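Local coordinates for Slr1438 protein (Synechocystis sp., PDB 3K25) that is of unknown function but probably binds a carbohydrate and may act as an isomerase of the aldose 1-epimerase type, at residues T39-P44 with Q139-R144; Q147-A150 with R156-F159; L242-V245 with Y250-L253. All coordinates share one frame; numbering follows the deposited sequence.

Interaction 1 of 3, residues T39-P44 with Q139-R144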
ATOM      1  N   THR A  39     -12.482   5.366  -8.849  1.00 30.03           N
ATOM      2  CA  THR A  39     -13.718   4.887  -9.490  1.00 36.83           C
ATOM      3  C   THR A  39     -13.608   4.699 -10.996  1.00 42.57           C
ATOM      4  O   THR A  39     -13.008   5.503 -11.708  1.00 41.97           O
ATOM      5  CB  THR A  39     -14.935   5.814  -9.250  1.00 36.85           C
ATOM      6  OG1 THR A  39     -14.689   7.105  -9.828  1.00 36.24           O
ATOM      7  CG2 THR A  39     -15.221   5.938  -7.779  1.00 32.26           C
ATOM      8  N   VAL A  40     -14.208   3.609 -11.456  1.00 39.98           N
ATOM      9  CA  VAL A  40     -14.241   3.244 -12.862  1.00 47.96           C
ATOM     10  C   VAL A  40     -15.705   3.137 -13.250  1.00 57.50           C
ATOM     11  O   VAL A  40     -16.424   2.267 -12.767  1.00 60.21           O
ATOM     12  CB  VAL A  40     -13.549   1.900 -13.089  1.00 48.14           C
ATOM     13  CG1 VAL A  40     -12.060   2.114 -13.240  1.00 43.94           C
ATOM     14  CG2 VAL A  40     -13.802   0.988 -11.893  1.00 48.15           C
ATOM     15  N   GLN A  41     -16.148   4.034 -14.121  1.00 67.77           N
ATOM     16  CA  GLN A  41     -17.536   4.048 -14.556  1.00 75.42           C
ATOM     17  C   GLN A  41     -18.425   4.369 -13.367  1.00 74.62           C
ATOM     18  O   GLN A  41     -19.583   3.958 -13.317  1.00 79.35           O
ATOM     19  CB  GLN A  41     -17.939   2.697 -15.149  1.00 81.88           C
ATOM     20  CG  GLN A  41     -17.130   2.307 -16.366  1.00 85.62           C
ATOM     21  CD  GLN A  41     -17.594   1.003 -16.975  1.00 91.83           C
ATOM     22  OE1 GLN A  41     -17.620  -0.034 -16.311  1.00 98.35           O
ATOM     23  NE2 GLN A  41     -17.964   1.046 -18.249  1.00 90.11           N
ATOM     24  N   GLY A  42     -17.864   5.083 -12.397  1.00 50.00           N
ATOM     25  CA  GLY A  42     -18.634   5.474 -11.228  1.00 49.30           C
ATOM     26  C   GLY A  42     -18.707   4.479 -10.086  1.00 46.71           C
ATOM     27  O   GLY A  42     -19.215   4.801  -9.008  1.00 43.69           O
ATOM     28  N   GLN A  43     -18.213   3.268 -10.311  1.00 58.05           N
ATOM     29  CA  GLN A  43     -18.234   2.265  -9.261  1.00 56.62           C
ATOM     30  C   GLN A  43     -16.920   2.311  -8.465  1.00 47.24           C
ATOM     31  O   GLN A  43     -15.825   2.360  -9.037  1.00 42.94           O
ATOM     32  CB  GLN A  43     -18.472   0.880  -9.868  1.00 63.39           C
ATOM     33  CG  GLN A  43     -17.451   0.479 -10.915  1.00 71.45           C
ATOM     34  CD  GLN A  43     -17.916  -0.678 -11.779  1.00 77.65           C
ATOM     35  OE1 GLN A  43     -18.340  -1.719 -11.271  1.00 81.36           O
ATOM     36  NE2 GLN A  43     -17.833  -0.504 -13.096  1.00 77.80           N
ATOM     37  N   PRO A  44     -17.023   2.327  -7.126  1.00 49.39           N
ATOM     38  CA  PRO A  44     -15.873   2.372  -6.216  1.00 42.18           C
ATOM     39  C   PRO A  44     -15.030   1.105  -6.216  1.00 39.11           C
ATOM     40  O   PRO A  44     -15.455   0.055  -5.732  1.00 43.02           O
ATOM     41  CB  PRO A  44     -16.517   2.619  -4.856  1.00 42.92           C
ATOM     42  CG  PRO A  44     -17.831   1.909  -4.984  1.00 49.60           C
ATOM     43  CD  PRO A  44     -18.286   2.336  -6.366  1.00 52.35           C
ATOM     44  N   GLN A 139      -4.798   5.146 -16.226  1.00 32.93           N
ATOM     45  CA  GLN A 139      -5.272   4.987 -17.596  1.00 40.88           C
ATOM     46  C   GLN A 139      -6.296   3.871 -17.668  1.00 46.28           C
ATOM     47  O   GLN A 139      -6.225   2.894 -16.920  1.00 45.11           O
ATOM     48  CB  GLN A 139      -4.159   4.636 -18.583  1.00 43.30           C
ATOM     49  CG  GLN A 139      -4.748   3.891 -19.803  1.00 54.38           C
ATOM     50  CD  GLN A 139      -3.723   3.347 -20.778  1.00 59.81           C
ATOM     51  OE1 GLN A 139      -2.709   2.760 -20.381  1.00 63.95           O
ATOM     52  NE2 GLN A 139      -3.996   3.515 -22.073  1.00 59.02           N
ATOM     53  N   GLY A 140      -7.234   4.024 -18.596  1.00 42.97           N
ATOM     54  CA  GLY A 140      -8.259   3.026 -18.798  1.00 49.05           C
ATOM     55  C   GLY A 140      -8.819   2.472 -17.511  1.00 49.56           C
ATOM     56  O   GLY A 140      -9.436   3.197 -16.742  1.00 49.22           O
ATOM     57  N   HIS A 141      -8.600   1.186 -17.267  1.00 61.49           N
ATOM     58  CA  HIS A 141      -9.127   0.564 -16.064  1.00 61.35           C
ATOM     59  C   HIS A 141      -8.046   0.116 -15.096  1.00 54.78           C
ATOM     60  O   HIS A 141      -8.226  -0.854 -14.355  1.00 54.54           O
ATOM     61  CB  HIS A 141     -10.012  -0.623 -16.446  1.00 70.70           C
ATOM     62  CG  HIS A 141     -11.301  -0.229 -17.098  1.00 81.43           C
ATOM     63  ND1 HIS A 141     -12.332   0.374 -16.408  1.00 88.00           N
ATOM     64  CD2 HIS A 141     -11.722  -0.335 -18.382  1.00 85.57           C
ATOM     65  CE1 HIS A 141     -13.331   0.619 -17.237  1.00 91.82           C
ATOM     66  NE2 HIS A 141     -12.986   0.199 -18.441  1.00 91.97           N
ATOM     67  N   SER A 142      -6.926   0.825 -15.077  1.00 66.74           N
ATOM     68  CA  SER A 142      -5.862   0.431 -14.174  1.00 59.15           C
ATOM     69  C   SER A 142      -5.093   1.576 -13.535  1.00 52.07           C
ATOM     70  O   SER A 142      -5.118   2.716 -14.009  1.00 53.96           O
ATOM     71  CB  SER A 142      -4.876  -0.488 -14.902  1.00 59.46           C
ATOM     72  OG  SER A 142      -4.122   0.223 -15.868  1.00 60.25           O
ATOM     73  N   LEU A 143      -4.411   1.246 -12.443  1.00 42.75           N
ATOM     74  CA  LEU A 143      -3.576   2.189 -11.711  1.00 34.42           C
ATOM     75  C   LEU A 143      -2.207   1.572 -11.532  1.00 29.09           C
ATOM     76  O   LEU A 143      -2.073   0.479 -10.972  1.00 29.00           O
ATOM     77  CB  LEU A 143      -4.150   2.502 -10.333  1.00 30.77           C
ATOM     78  CG  LEU A 143      -3.196   3.373  -9.512  1.00 26.37           C
ATOM     79  CD1 LEU A 143      -2.714   4.563 -10.316  1.00 25.95           C
ATOM     80  CD2 LEU A 143      -3.913   3.818  -8.271  1.00 21.98           C
ATOM     81  N   ARG A 144      -1.193   2.280 -12.009  1.00 35.09           N
ATOM     82  CA  ARG A 144       0.184   1.816 -11.915  1.00 31.27           C
ATOM     83  C   ARG A 144       0.958   2.816 -11.078  1.00 28.19           C
ATOM     84  O   ARG A 144       0.819   4.025 -11.259  1.00 28.68           O
ATOM     85  CB  ARG A 144       0.817   1.734 -13.314  1.00 33.23           C
ATOM     86  CG  ARG A 144       2.217   1.135 -13.335  1.00 33.32           C
ATOM     87  CD  ARG A 144       2.893   1.285 -14.705  1.00 37.09           C
ATOM     88  NE  ARG A 144       4.099   0.457 -14.825  1.00 34.60           N
ATOM     89  CZ  ARG A 144       4.086  -0.875 -14.800  1.00 34.87           C
ATOM     90  NH1 ARG A 144       2.931  -1.523 -14.663  1.00 31.46           N
ATOM     91  NH2 ARG A 144       5.221  -1.562 -14.914  1.00 36.97           N
TER

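Interaction 2 of 3, residues Q147-A150 with R156-F159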
ATOM      1  N   GLN A 147       8.005   3.232  -8.421  1.00 28.03           N
ATOM      2  CA  GLN A 147       8.826   3.735  -7.340  1.00 26.24           C
ATOM      3  C   GLN A 147      10.299   3.719  -7.665  1.00 26.73           C
ATOM      4  O   GLN A 147      10.776   2.856  -8.399  1.00 26.63           O
ATOM      5  CB  GLN A 147       8.627   2.890  -6.068  1.00 24.40           C
ATOM      6  CG  GLN A 147       7.195   2.457  -5.750  1.00 25.51           C
ATOM      7  CD  GLN A 147       6.780   1.216  -6.530  1.00 28.88           C
ATOM      8  OE1 GLN A 147       7.526   0.242  -6.595  1.00 30.83           O
ATOM      9  NE2 GLN A 147       5.582   1.242  -7.114  1.00 30.04           N
ATOM     10  N   ARG A 148      11.005   4.699  -7.112  1.00 27.49           N
ATOM     11  CA  ARG A 148      12.450   4.783  -7.222  1.00 30.17           C
ATOM     12  C   ARG A 148      12.849   4.992  -5.764  1.00 29.23           C
ATOM     13  O   ARG A 148      12.468   5.981  -5.142  1.00 27.94           O
ATOM     14  CB  ARG A 148      12.918   5.966  -8.075  1.00 34.45           C
ATOM     15  CG  ARG A 148      14.437   5.969  -8.282  1.00 38.86           C
ATOM     16  CD  ARG A 148      14.931   7.123  -9.155  1.00 45.66           C
ATOM     17  NE  ARG A 148      14.512   8.424  -8.634  1.00 50.02           N
ATOM     18  CZ  ARG A 148      14.936   9.602  -9.087  1.00 52.16           C
ATOM     19  NH1 ARG A 148      15.810   9.660 -10.082  1.00 56.12           N
ATOM     20  NH2 ARG A 148      14.478  10.726  -8.549  1.00 53.76           N
ATOM     21  N   ILE A 149      13.558   4.024  -5.206  1.00 26.25           N
ATOM     22  CA  ILE A 149      14.003   4.114  -3.826  1.00 23.93           C
ATOM     23  C   ILE A 149      15.470   4.516  -3.917  1.00 24.98           C
ATOM     24  O   ILE A 149      16.303   3.775  -4.446  1.00 25.29           O
ATOM     25  CB  ILE A 149      13.859   2.749  -3.092  1.00 22.37           C
ATOM     26  CG1 ILE A 149      12.412   2.251  -3.184  1.00 22.67           C
ATOM     27  CG2 ILE A 149      14.217   2.895  -1.619  1.00 23.56           C
ATOM     28  CD1 ILE A 149      11.999   1.758  -4.549  1.00 21.93           C
ATOM     29  N   ALA A 150      15.791   5.703  -3.423  1.00 25.84           N
ATOM     30  CA  ALA A 150      17.167   6.153  -3.501  1.00 29.56           C
ATOM     31  C   ALA A 150      17.842   6.293  -2.155  1.00 29.79           C
ATOM     32  O   ALA A 150      17.215   6.604  -1.141  1.00 27.19           O
ATOM     33  CB  ALA A 150      17.250   7.483  -4.268  1.00 27.97           C
ATOM     34  N   ARG A 156      25.203   1.488   2.760  1.00 52.77           N
ATOM     35  CA  ARG A 156      24.080   0.643   2.359  1.00 45.17           C
ATOM     36  C   ARG A 156      22.829   0.929   3.179  1.00 40.23           C
ATOM     37  O   ARG A 156      22.900   1.193   4.384  1.00 41.19           O
ATOM     38  CB  ARG A 156      24.432  -0.829   2.523  1.00 46.64           C
ATOM     39  CG  ARG A 156      25.756  -1.218   1.944  1.00 51.82           C
ATOM     40  CD  ARG A 156      25.917  -2.708   2.024  1.00 51.48           C
ATOM     41  NE  ARG A 156      25.021  -3.394   1.098  1.00 53.35           N
ATOM     42  CZ  ARG A 156      24.202  -4.382   1.443  1.00 53.32           C
ATOM     43  NH1 ARG A 156      24.153  -4.800   2.700  1.00 52.21           N
ATOM     44  NH2 ARG A 156      23.452  -4.974   0.523  1.00 53.51           N
HETATM   45  N   MSE A 157      21.678   0.858   2.522  1.00 44.96           N
HETATM   46  CA  MSE A 157      20.417   1.128   3.187  1.00 39.64           C
HETATM   47  C   MSE A 157      19.486  -0.069   3.106  1.00 34.94           C
HETATM   48  O   MSE A 157      19.061  -0.472   2.025  1.00 34.65           O
HETATM   49  CB  MSE A 157      19.752   2.347   2.549  1.00 40.19           C
HETATM   50  CG  MSE A 157      18.413   2.716   3.147  1.00 42.87           C
HETATM   51 SE   MSE A 157      17.590   4.194   2.196  1.00 46.96          SE
HETATM   52  CE  MSE A 157      16.998   3.211   0.625  1.00 40.90           C
ATOM     53  N   PRO A 158      19.180  -0.678   4.255  1.00 29.87           N
ATOM     54  CA  PRO A 158      18.283  -1.825   4.206  1.00 26.06           C
ATOM     55  C   PRO A 158      16.882  -1.241   4.257  1.00 23.36           C
ATOM     56  O   PRO A 158      16.694  -0.154   4.799  1.00 23.48           O
ATOM     57  CB  PRO A 158      18.652  -2.587   5.471  1.00 27.91           C
ATOM     58  CG  PRO A 158      18.927  -1.490   6.434  1.00 25.65           C
ATOM     59  CD  PRO A 158      19.721  -0.487   5.613  1.00 30.70           C
ATOM     60  N   PHE A 159      15.906  -1.927   3.682  1.00 30.13           N
ATOM     61  CA  PHE A 159      14.544  -1.410   3.718  1.00 28.28           C
ATOM     62  C   PHE A 159      13.499  -2.405   3.236  1.00 26.80           C
ATOM     63  O   PHE A 159      13.804  -3.449   2.667  1.00 28.19           O
ATOM     64  CB  PHE A 159      14.422  -0.141   2.863  1.00 24.53           C
ATOM     65  CG  PHE A 159      14.242  -0.423   1.403  1.00 23.43           C
ATOM     66  CD1 PHE A 159      15.344  -0.708   0.591  1.00 23.69           C
ATOM     67  CD2 PHE A 159      12.955  -0.481   0.845  1.00 19.52           C
ATOM     68  CE1 PHE A 159      15.171  -1.051  -0.760  1.00 20.99           C
ATOM     69  CE2 PHE A 159      12.766  -0.827  -0.502  1.00 17.18           C
ATOM     70  CZ  PHE A 159      13.876  -1.113  -1.309  1.00 20.29           C
TER

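Interaction 3 of 3, residues L242-V245 with Y250-L253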
ATOM      1  N   LEU A 242      -2.936 -10.607   2.970  1.00 25.34           N
ATOM      2  CA  LEU A 242      -4.382 -10.496   2.805  1.00 30.25           C
ATOM      3  C   LEU A 242      -5.032 -10.091   4.128  1.00 33.67           C
ATOM      4  O   LEU A 242      -4.941 -10.813   5.109  1.00 35.74           O
ATOM      5  CB  LEU A 242      -4.949 -11.814   2.299  1.00 33.54           C
ATOM      6  CG  LEU A 242      -6.409 -11.696   1.878  1.00 39.49           C
ATOM      7  CD1 LEU A 242      -6.665 -12.566   0.656  1.00 41.46           C
ATOM      8  CD2 LEU A 242      -7.304 -12.073   3.054  1.00 45.73           C
ATOM      9  N   TRP A 243      -5.680  -8.927   4.137  1.00 38.93           N
ATOM     10  CA  TRP A 243      -6.326  -8.354   5.326  1.00 44.50           C
ATOM     11  C   TRP A 243      -7.823  -8.178   5.084  1.00 48.79           C
ATOM     12  O   TRP A 243      -8.245  -7.734   4.016  1.00 46.68           O
ATOM     13  CB  TRP A 243      -5.673  -6.995   5.616  1.00 43.41           C
ATOM     14  CG  TRP A 243      -6.250  -6.108   6.732  1.00 49.49           C
ATOM     15  CD1 TRP A 243      -6.353  -4.727   6.712  1.00 47.61           C
ATOM     16  CD2 TRP A 243      -6.645  -6.506   8.046  1.00 54.53           C
ATOM     17  NE1 TRP A 243      -6.774  -4.256   7.931  1.00 48.79           N
ATOM     18  CE2 TRP A 243      -6.962  -5.324   8.769  1.00 55.62           C
ATOM     19  CE3 TRP A 243      -6.756  -7.740   8.691  1.00 60.56           C
ATOM     20  CZ2 TRP A 243      -7.378  -5.348  10.096  1.00 60.43           C
ATOM     21  CZ3 TRP A 243      -7.170  -7.762  10.013  1.00 66.89           C
ATOM     22  CH2 TRP A 243      -7.476  -6.571  10.701  1.00 65.71           C
ATOM     23  N   THR A 244      -8.628  -8.530   6.077  1.00 50.81           N
ATOM     24  CA  THR A 244     -10.073  -8.391   5.964  1.00 56.89           C
ATOM     25  C   THR A 244     -10.737  -8.686   7.300  1.00 62.46           C
ATOM     26  O   THR A 244     -10.267  -9.532   8.058  1.00 62.74           O
ATOM     27  CB  THR A 244     -10.648  -9.334   4.881  1.00 59.81           C
ATOM     28  OG1 THR A 244     -12.078  -9.235   4.870  1.00 66.55           O
ATOM     29  CG2 THR A 244     -10.246 -10.770   5.149  1.00 64.59           C
ATOM     30  N   VAL A 245     -11.815  -7.971   7.598  1.00 47.50           N
ATOM     31  CA  VAL A 245     -12.527  -8.175   8.856  1.00 55.70           C
ATOM     32  C   VAL A 245     -14.040  -8.163   8.676  1.00 63.78           C
ATOM     33  O   VAL A 245     -14.579  -7.493   7.783  1.00 62.81           O
ATOM     34  CB  VAL A 245     -12.164  -7.092   9.910  1.00 52.59           C
ATOM     35  CG1 VAL A 245     -10.656  -7.016  10.088  1.00 47.21           C
ATOM     36  CG2 VAL A 245     -12.733  -5.749   9.498  1.00 50.33           C
ATOM     37  N   TYR A 250     -14.092  -4.405   2.740  1.00 51.94           N
ATOM     38  CA  TYR A 250     -12.854  -4.293   1.980  1.00 42.59           C
ATOM     39  C   TYR A 250     -12.009  -5.558   2.071  1.00 40.39           C
ATOM     40  O   TYR A 250     -12.061  -6.292   3.061  1.00 43.46           O
ATOM     41  CB  TYR A 250     -12.021  -3.097   2.467  1.00 36.80           C
ATOM     42  CG  TYR A 250     -11.464  -3.205   3.879  1.00 34.50           C
ATOM     43  CD1 TYR A 250     -12.041  -2.496   4.933  1.00 35.86           C
ATOM     44  CD2 TYR A 250     -10.330  -3.978   4.147  1.00 33.92           C
ATOM     45  CE1 TYR A 250     -11.498  -2.546   6.219  1.00 36.62           C
ATOM     46  CE2 TYR A 250      -9.779  -4.037   5.431  1.00 33.76           C
ATOM     47  CZ  TYR A 250     -10.366  -3.314   6.460  1.00 36.32           C
ATOM     48  OH  TYR A 250      -9.803  -3.327   7.716  1.00 39.14           O
ATOM     49  N   LEU A 251     -11.230  -5.805   1.030  1.00 43.40           N
ATOM     50  CA  LEU A 251     -10.348  -6.959   0.998  1.00 41.71           C
ATOM     51  C   LEU A 251      -8.982  -6.468   0.535  1.00 35.00           C
ATOM     52  O   LEU A 251      -8.835  -5.979  -0.581  1.00 33.41           O
ATOM     53  CB  LEU A 251     -10.878  -8.021   0.031  1.00 45.22           C
ATOM     54  CG  LEU A 251     -10.025  -9.281  -0.138  1.00 45.57           C
ATOM     55  CD1 LEU A 251      -9.876  -9.986   1.193  1.00 42.88           C
ATOM     56  CD2 LEU A 251     -10.669 -10.199  -1.155  1.00 46.28           C
ATOM     57  N   CYS A 252      -7.987  -6.586   1.404  1.00 36.81           N
ATOM     58  CA  CYS A 252      -6.639  -6.147   1.071  1.00 31.43           C
ATOM     59  C   CYS A 252      -5.802  -7.290   0.480  1.00 31.49           C
ATOM     60  O   CYS A 252      -5.654  -8.346   1.081  1.00 34.19           O
ATOM     61  CB  CYS A 252      -5.936  -5.588   2.322  1.00 30.11           C
ATOM     62  SG  CYS A 252      -6.754  -4.175   3.167  1.00 30.39           S
ATOM     63  N   LEU A 253      -5.284  -7.074  -0.719  1.00 38.62           N
ATOM     64  CA  LEU A 253      -4.427  -8.041  -1.390  1.00 37.70           C
ATOM     65  C   LEU A 253      -3.182  -7.181  -1.553  1.00 32.42           C
ATOM     66  O   LEU A 253      -3.042  -6.463  -2.539  1.00 31.26           O
ATOM     67  CB  LEU A 253      -5.016  -8.417  -2.749  1.00 40.04           C
ATOM     68  CG  LEU A 253      -4.416  -9.663  -3.394  1.00 43.22           C
ATOM     69  CD1 LEU A 253      -4.485 -10.804  -2.406  1.00 44.95           C
ATOM     70  CD2 LEU A 253      -5.173 -10.018  -4.666  1.00 47.50           C
TER

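Interaction 1 of 3, residues T39-P44 with Q139-R144
Val40 and His141 face each other at the bends of two separate chain reversals, their CA atoms 6.6 Å apart and no hydrogen bond passing between 39-44 and 139-144. The turn linking strands 34-40 and 43-44, at the edge of one antiparallel sheet, here meets the bend linking strands 130-139 and 142-151 of another. The first is a type I' turn from Val40 to Gln43, closed by Val40 N to Gln43 O at 3.2 Å; in the second, Ser142 N reaches Gln139 O at 2.9 Å across Gly140 and His141. The imidazole supplies the contact with its edge: CG1 of Val40 sits near the ring plane, 3.6 Å from ND1 of His141. CG of His141 lies anti to its own carbonyl carbon (chi1 -70°), which lets the ring reach Val40. Farther along the same edge, CG of Gln41 comes to 4.2 Å from CE1 of His141. Val286 of strand 276-287 touches both Val40 and His141, and the backbone of His141 is hydrogen-bonded to that of Val286. A methyl of Val40 and a methylene of Gln41 thus meet the ND1-CE1 edge of the imidazole, so the two turns are joined here by van der Waals contact only.

Interaction 2 of 3, residues Q147-A150 with R156-F159
Met157, present as selenomethionine, and Phe159 both reach across to Ile149, over a gap of 9.9 Å between the axes of strands 147-150 and 157-159. The strands run at 138° to each other and share no hydrogen bond here, so the contact is made by side chains meeting between two sheets. Met157 comes first. Its CG is anti to the backbone N (chi1 179°) and the chain stays extended as far as SE, then bends, bringing CE to 3.6 Å from CG2 of Ile149; the two side chains cross at about a right angle. The same CE lies 3.8 Å from Ala150 O, a van der Waals contact with the backbone carbonyl. Pro158, next in the chain, packs on Trp271 and Phe128. At Phe159 the ring turns a face to the isoleucine: CG2 of Ile149 stands 4.0 Å from the centroid of the Phe159 ring, only 10° off its normal, a CH-pi contact over the ring centre. CG1 of Ile149 lies over the same face, displaced past CZ, 4.1 Å from CZ of Phe159. One methyl, Ile149 CG2, thus serves both partners. Strands 130-139 and 276-287 flank strand 142-151, with Leu132 touching Ile149 and Arg278 touching Phe159, while strand 270-272 pairs beside 157-168 and lays Val272 against both Met157 and Phe159.

Interaction 3 of 3, residues L242-V245 with Y250-L253
Trp243 and Cys252 form the hydrogen-bonded pair of this antiparallel ladder, whose strand axes come within 4.7 Å of each other. Cys252 N gives a nearly straight bond to Trp243 O (2.9 Å, 172° at the hydrogen) in the carbonyl plane; the return bond, Trp243 N to Cys252 O, is longer at 3.1 Å, with its donor tilted from the plane of the Cys252 carbonyl. Cys252 O also receives a CA-H...O contact from Leu242, whose CA lies 3.0 Å away. A weak bond at 3.5 Å runs from Thr244 OG1 to Tyr250 O, but the stronger partner of that hydroxyl is Lys172.

Together 239-245 and 250-256 make a beta hairpin within the antiparallel beta architecture of the aldose 1-epimerase family; strand 205-210 pairs with its first arm and strand 157-168 with its second.

Aromatic and sulfur contacts fill the face carrying Trp243 and Cys252. CE2 of Tyr250 comes over one face of the indole, 3.7 Å from CD1 of Trp243, and the two planes stand oblique at 57°. With CG anti to the backbone N (chi1 174°), the indole of Trp243 is carried out to the edge of the Tyr250 ring. Cys252 SG meets the five-membered ring obliquely, 3.6 Å from CD1 of Trp243. Were Trp243 an alanine, the backbone bonds could remain, but Tyr250 CE2 and Cys252 SG would probably be left without their indole partner, with a gap opened beside His164, whose ring also meets the indole.

Apolar contacts occupy the other face. CD1 of Leu251 lies between CD2 of Leu242 and CB of Thr244, 3.8 Å from each, while the CD1 atoms of Leu242 and Leu253 meet more loosely.

From the N terminus, strand 34-40 and its turn lead into interaction 1, which closes a loop of 94 residues by bringing the four-stranded sheet of 14-44 against the bend between strands 130-139 and 142-151. Strand 142-151 then runs on to interaction 2, about 30 Å away between centres, where a five-residue link carries the chain into strand 157-168 and so from one large antiparallel sheet to the other. Interaction 3, which closes a four-residue hairpin loop, lies within that second sheet, its strand 250-256 pairing beside 157-168. Interactions 2 and 3 lie on opposite sides of the chain's centre. All three follow in series; none nests or crosses.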